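Local structure of putative translational inhibitor protein (Yersinia pestis, 5V4D) at residues K4-I16 with L57-T69. The protein is of unknown function but belongs to the conserved Rid (YjgF-like) family, and so probably acts as an enamine/imine deaminase. Numbering follows the deposited sequence.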
loop_
_atom_site.group_PDB
_atom_site.type_symbol
_atom_site.label_atom_id
_atom_site.label_comp_id
_atom_site.label_asym_id
_atom_site.label_seq_id
_atom_site.Cartn_x
_atom_site.Cartn_y
_atom_site.Cartn_z
ATOM N N LYS A 4 8.301 -1.278 -18.952
ATOM C CA LYS A 4 7.528 -0.262 -18.247
ATOM C C LYS A 4 7.012 0.803 -19.218
ATOM O O LYS A 4 7.767 1.342 -20.045
ATOM C CB LYS A 4 8.415 0.334 -17.146
ATOM C CG LYS A 4 8.083 1.649 -16.663
ATOM C CD LYS A 4 8.891 1.906 -15.389
ATOM C CE LYS A 4 8.875 3.371 -15.142
ATOM N NZ LYS A 4 9.946 3.846 -14.192
ATOM N N SER A 5 5.706 1.067 -19.165
ATOM C CA SER A 5 5.116 2.058 -20.050
ATOM C C SER A 5 4.174 2.973 -19.288
ATOM O O SER A 5 3.598 2.589 -18.262
ATOM C CB SER A 5 4.355 1.409 -21.197
ATOM O OG SER A 5 3.267 0.703 -20.687
ATOM N N VAL A 6 4.048 4.206 -19.803
ATOM C CA VAL A 6 3.324 5.257 -19.105
ATOM C C VAL A 6 1.895 5.302 -19.613
ATOM O O VAL A 6 1.615 4.985 -20.786
ATOM C CB VAL A 6 4.027 6.619 -19.268
ATOM C CG1 VAL A 6 3.782 7.170 -20.696
ATOM C CG2 VAL A 6 3.501 7.606 -18.259
ATOM N N ILE A 7 0.973 5.697 -18.726
ATOM C CA ILE A 7 -0.415 6.008 -19.081
ATOM C C ILE A 7 -0.622 7.500 -18.860
ATOM O O ILE A 7 -0.311 8.025 -17.781
ATOM C CB ILE A 7 -1.434 5.221 -18.242
ATOM C CG1 ILE A 7 -1.264 3.706 -18.422
ATOM C CG2 ILE A 7 -2.846 5.660 -18.618
ATOM C CD1 ILE A 7 -1.464 3.239 -19.850
ATOM N N GLU A 8 -1.106 8.193 -19.897
ATOM C CA GLU A 8 -1.351 9.636 -19.834
ATOM C C GLU A 8 -2.677 9.894 -20.531
ATOM O O GLU A 8 -2.837 9.526 -21.704
ATOM C CB GLU A 8 -0.231 10.424 -20.537
ATOM C CG GLU A 8 1.194 10.038 -20.136
ATOM C CD GLU A 8 2.290 10.656 -21.047
ATOM O OE1 GLU A 8 2.325 10.341 -22.266
ATOM O OE2 GLU A 8 3.129 11.438 -20.529
ATOM N N THR A 9 -3.615 10.523 -19.824
ATOM C CA THR A 9 -4.893 10.933 -20.411
ATOM C C THR A 9 -5.356 12.265 -19.836
ATOM O O THR A 9 -5.300 12.469 -18.620
ATOM C CB THR A 9 -5.997 9.877 -20.229
ATOM O OG1 THR A 9 -7.234 10.423 -20.711
ATOM C CG2 THR A 9 -6.202 9.445 -18.791
ATOM N N LYS A 10 -5.824 13.172 -20.726
ATOM C CA LYS A 10 -6.417 14.410 -20.246
ATOM C C LYS A 10 -7.754 14.193 -19.536
ATOM O O LYS A 10 -8.276 15.144 -18.927
ATOM C CB LYS A 10 -6.610 15.408 -21.416
ATOM C CG LYS A 10 -5.312 16.004 -21.966
ATOM C CD LYS A 10 -4.432 16.560 -20.850
ATOM C CE LYS A 10 -3.530 17.691 -21.336
ATOM N NZ LYS A 10 -2.691 17.286 -22.498
ATOM N N ASN A 11 -8.341 12.993 -19.602
ATOM C CA ASN A 11 -9.575 12.732 -18.869
ATOM C C ASN A 11 -9.375 12.349 -17.409
ATOM O O ASN A 11 -10.368 12.148 -16.698
ATOM C CB ASN A 11 -10.380 11.651 -19.584
ATOM C CG ASN A 11 -10.889 12.147 -20.923
ATOM O OD1 ASN A 11 -11.262 13.324 -21.056
ATOM N ND2 ASN A 11 -10.847 11.295 -21.912
ATOM N N ALA A 12 -8.140 12.250 -16.926
ATOM C CA ALA A 12 -7.867 12.194 -15.499
ATOM C C ALA A 12 -7.035 13.407 -15.129
ATOM O O ALA A 12 -6.414 14.025 -15.997
ATOM C CB ALA A 12 -7.110 10.911 -15.099
ATOM N N PRO A 13 -6.977 13.764 -13.844
ATOM C CA PRO A 13 -6.237 14.964 -13.434
ATOM C C PRO A 13 -4.791 14.925 -13.888
ATOM O O PRO A 13 -4.118 13.897 -13.772
ATOM C CB PRO A 13 -6.321 14.908 -11.903
ATOM C CG PRO A 13 -7.622 14.262 -11.631
ATOM C CD PRO A 13 -7.721 13.176 -12.710
ATOM N N SER A 14 -4.294 16.077 -14.358
ATOM C CA SER A 14 -2.867 16.169 -14.623
ATOM C C SER A 14 -2.080 15.953 -13.338
ATOM O O SER A 14 -2.483 16.399 -12.263
ATOM C CB SER A 14 -2.520 17.531 -15.215
ATOM O OG SER A 14 -3.319 17.760 -16.357
ATOM N N ALA A 15 -0.945 15.286 -13.454
ATOM C CA ALA A 15 -0.114 15.048 -12.274
ATOM C C ALA A 15 0.322 16.376 -11.632
ATOM O O ALA A 15 0.885 17.249 -12.310
ATOM C CB ALA A 15 1.093 14.195 -12.660
ATOM N N ILE A 16 0.021 16.527 -10.331
ATOM C CA ILE A 16 0.362 17.698 -9.514
ATOM C C ILE A 16 1.661 17.466 -8.740
ATOM O O ILE A 16 1.876 18.059 -7.673
ATOM C CB ILE A 16 -0.782 18.055 -8.530
ATOM C CG1 ILE A 16 -1.023 16.906 -7.526
ATOM C CG2 ILE A 16 -2.061 18.440 -9.281
ATOM C CD1 ILE A 16 -2.080 17.168 -6.442
ATOM N N LEU A 57 -13.701 7.844 -8.445
ATOM C CA LEU A 57 -13.964 6.642 -9.240
ATOM C C LEU A 57 -14.004 6.975 -10.722
ATOM O O LEU A 57 -13.580 6.164 -11.550
ATOM C CB LEU A 57 -15.271 5.982 -8.769
ATOM C CG LEU A 57 -15.117 5.489 -7.342
ATOM C CD1 LEU A 57 -16.512 5.092 -6.855
ATOM C CD2 LEU A 57 -14.147 4.334 -7.246
ATOM N N LYS A 58 -14.542 8.148 -11.094
ATOM C CA LYS A 58 -14.508 8.551 -12.507
ATOM C C LYS A 58 -13.082 8.779 -12.984
ATOM O O LYS A 58 -12.750 8.458 -14.143
ATOM C CB LYS A 58 -15.348 9.826 -12.730
ATOM C CG LYS A 58 -16.876 9.606 -12.666
ATOM C CD LYS A 58 -17.384 8.680 -13.778
ATOM C CE LYS A 58 -17.136 9.238 -15.179
ATOM N NZ LYS A 58 -17.693 8.358 -16.308
ATOM N N ASN A 59 -12.230 9.352 -12.123
ATOM C CA ASN A 59 -10.830 9.564 -12.495
ATOM C C ASN A 59 -10.116 8.235 -12.697
ATOM O O ASN A 59 -9.366 8.065 -13.667
ATOM C CB ASN A 59 -10.111 10.398 -11.412
ATOM C CG ASN A 59 -10.623 11.825 -11.341
ATOM O OD1 ASN A 59 -11.330 12.270 -12.233
ATOM N ND2 ASN A 59 -10.243 12.553 -10.289
ATOM N N ILE A 60 -10.357 7.278 -11.807
ATOM C CA ILE A 60 -9.812 5.930 -11.988
ATOM C C ILE A 60 -10.295 5.326 -13.298
ATOM O O ILE A 60 -9.508 4.767 -14.052
ATOM C CB ILE A 60 -10.196 5.025 -10.803
ATOM C CG1 ILE A 60 -9.435 5.452 -9.538
ATOM C CG2 ILE A 60 -9.974 3.515 -11.156
ATOM C CD1 ILE A 60 -10.033 4.838 -8.213
ATOM N N ASP A 61 -11.591 5.421 -13.579
ATOM C CA ASP A 61 -12.105 4.841 -14.812
ATOM C C ASP A 61 -11.382 5.413 -16.029
ATOM O O ASP A 61 -11.041 4.675 -16.959
ATOM C CB ASP A 61 -13.615 5.085 -14.890
ATOM C CG ASP A 61 -14.282 4.136 -15.841
ATOM O OD1 ASP A 61 -14.387 2.957 -15.462
ATOM O OD2 ASP A 61 -14.753 4.583 -16.916
ATOM N N ALA A 62 -11.143 6.732 -16.047
ATOM C CA ALA A 62 -10.444 7.338 -17.184
ATOM C C ALA A 62 -9.054 6.738 -17.385
ATOM O O ALA A 62 -8.601 6.568 -18.535
ATOM C CB ALA A 62 -10.328 8.859 -16.999
ATOM N N VAL A 63 -8.340 6.471 -16.285
ATOM C CA VAL A 63 -7.012 5.891 -16.370
ATOM C C VAL A 63 -7.086 4.475 -16.923
ATOM O O VAL A 63 -6.339 4.114 -17.838
ATOM C CB VAL A 63 -6.352 5.926 -14.983
ATOM C CG1 VAL A 63 -5.036 5.099 -14.998
ATOM C CG2 VAL A 63 -6.128 7.368 -14.608
ATOM N N LEU A 64 -8.054 3.686 -16.446
ATOM C CA LEU A 64 -8.228 2.330 -16.955
ATOM C C LEU A 64 -8.501 2.352 -18.457
ATOM O O LEU A 64 -7.902 1.585 -19.217
ATOM C CB LEU A 64 -9.394 1.662 -16.243
ATOM C CG LEU A 64 -9.226 1.508 -14.738
ATOM C CD1 LEU A 64 -10.506 0.872 -14.166
ATOM C CD2 LEU A 64 -7.962 0.698 -14.417
ATOM N N LEU A 65 -9.432 3.211 -18.893
ATOM C CA LEU A 65 -9.792 3.256 -20.321
ATOM C C LEU A 65 -8.593 3.615 -21.179
ATOM O O LEU A 65 -8.404 3.032 -22.251
ATOM C CB LEU A 65 -10.918 4.256 -20.549
ATOM C CG LEU A 65 -12.254 3.867 -19.903
ATOM C CD1 LEU A 65 -13.334 4.902 -20.204
ATOM C CD2 LEU A 65 -12.698 2.502 -20.354
ATOM N N GLN A 66 -7.778 4.572 -20.729
ATOM C CA GLN A 66 -6.629 4.970 -21.538
ATOM C C GLN A 66 -5.649 3.816 -21.668
ATOM O O GLN A 66 -4.984 3.671 -22.712
ATOM C CB GLN A 66 -5.962 6.187 -20.904
ATOM C CG GLN A 66 -4.699 6.668 -21.632
ATOM C CD GLN A 66 -4.976 7.144 -23.020
ATOM O OE1 GLN A 66 -6.105 7.438 -23.382
ATOM N NE2 GLN A 66 -3.915 7.237 -23.824
ATOM N N ALA A 67 -5.555 2.985 -20.620
ATOM C CA ALA A 67 -4.730 1.781 -20.633
ATOM C C ALA A 67 -5.337 0.645 -21.442
ATOM O O ALA A 67 -4.681 -0.383 -21.601
ATOM C CB ALA A 67 -4.469 1.291 -19.194
ATOM N N GLY A 68 -6.558 0.793 -21.942
ATOM C CA GLY A 68 -7.196 -0.274 -22.682
ATOM C C GLY A 68 -7.701 -1.395 -21.800
ATOM O O GLY A 68 -7.828 -2.538 -22.256
ATOM N N THR A 69 -7.994 -1.097 -20.539
ATOM C CA THR A 69 -8.528 -2.124 -19.647
ATOM C C THR A 69 -9.798 -1.573 -18.998
ATOM O O THR A 69 -10.301 -0.528 -19.442
ATOM C CB THR A 69 -7.469 -2.569 -18.630
ATOM O OG1 THR A 69 -7.952 -3.741 -17.944
ATOM C CG2 THR A 69 -7.171 -1.494 -17.596
HETATM O O HOH W 1 -1.274 6.556 -22.440
HETATM O O HOH W 2 -9.503 7.967 -20.720
HETATM O O HOH W 3 -12.405 11.762 -14.649
#
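Ile7 packs against the C-terminal end of helix 49-66, its CD1 3.6 Å from Ala67 CB, while its CG2, set anti to the backbone N, reaches Gln66 CG and the carbonyl of Val63. Further along, Ala12 CB meets Val63 CG2 at 3.7 Å, and Ala62 CB abuts the backbone of Asn11, 3.3 Å from Asn11 O. The backbones come close here, Ala12 CA lying 5.0 Å from Asn59 CA. Pro13 crosses Asn59 at about a right angle, with its CG 3.4 Å from Asn59 ND2; Asn59 ND2 donates to Ile37 O and Asn59 OD1 accepts from Gln55 NE2, which holds the amide in place. Gln66 leaves the helix with CG anti to the backbone N (chi1 178°) and bends at chi2 (64°), passing alongside Thr9 in the opposite direction, its CG 3.7 Å from Thr9 CB. In this alpha-beta fold of the YjgF-like family, the edge strand 5-7, paired with strand 22-25, and the loop after it pack along one flank of helix 49-66, which lies against the sheet. No direct hydrogen bond joins the two segments; three waters link their polar groups instead. One accepts from both Glu8 N and Gln66 NE2, and a second donates to Ala62 O with a weak bond to Thr9 OG1. The third donates to Asn11 O and, at 2.7 Å, to Asn59 OD1. Within the loop, Asn11 N donates to Thr9 OG1 (3.0 Å, 160°), an ST turn at the start of the type I beta turn from Thr9 to Ala12.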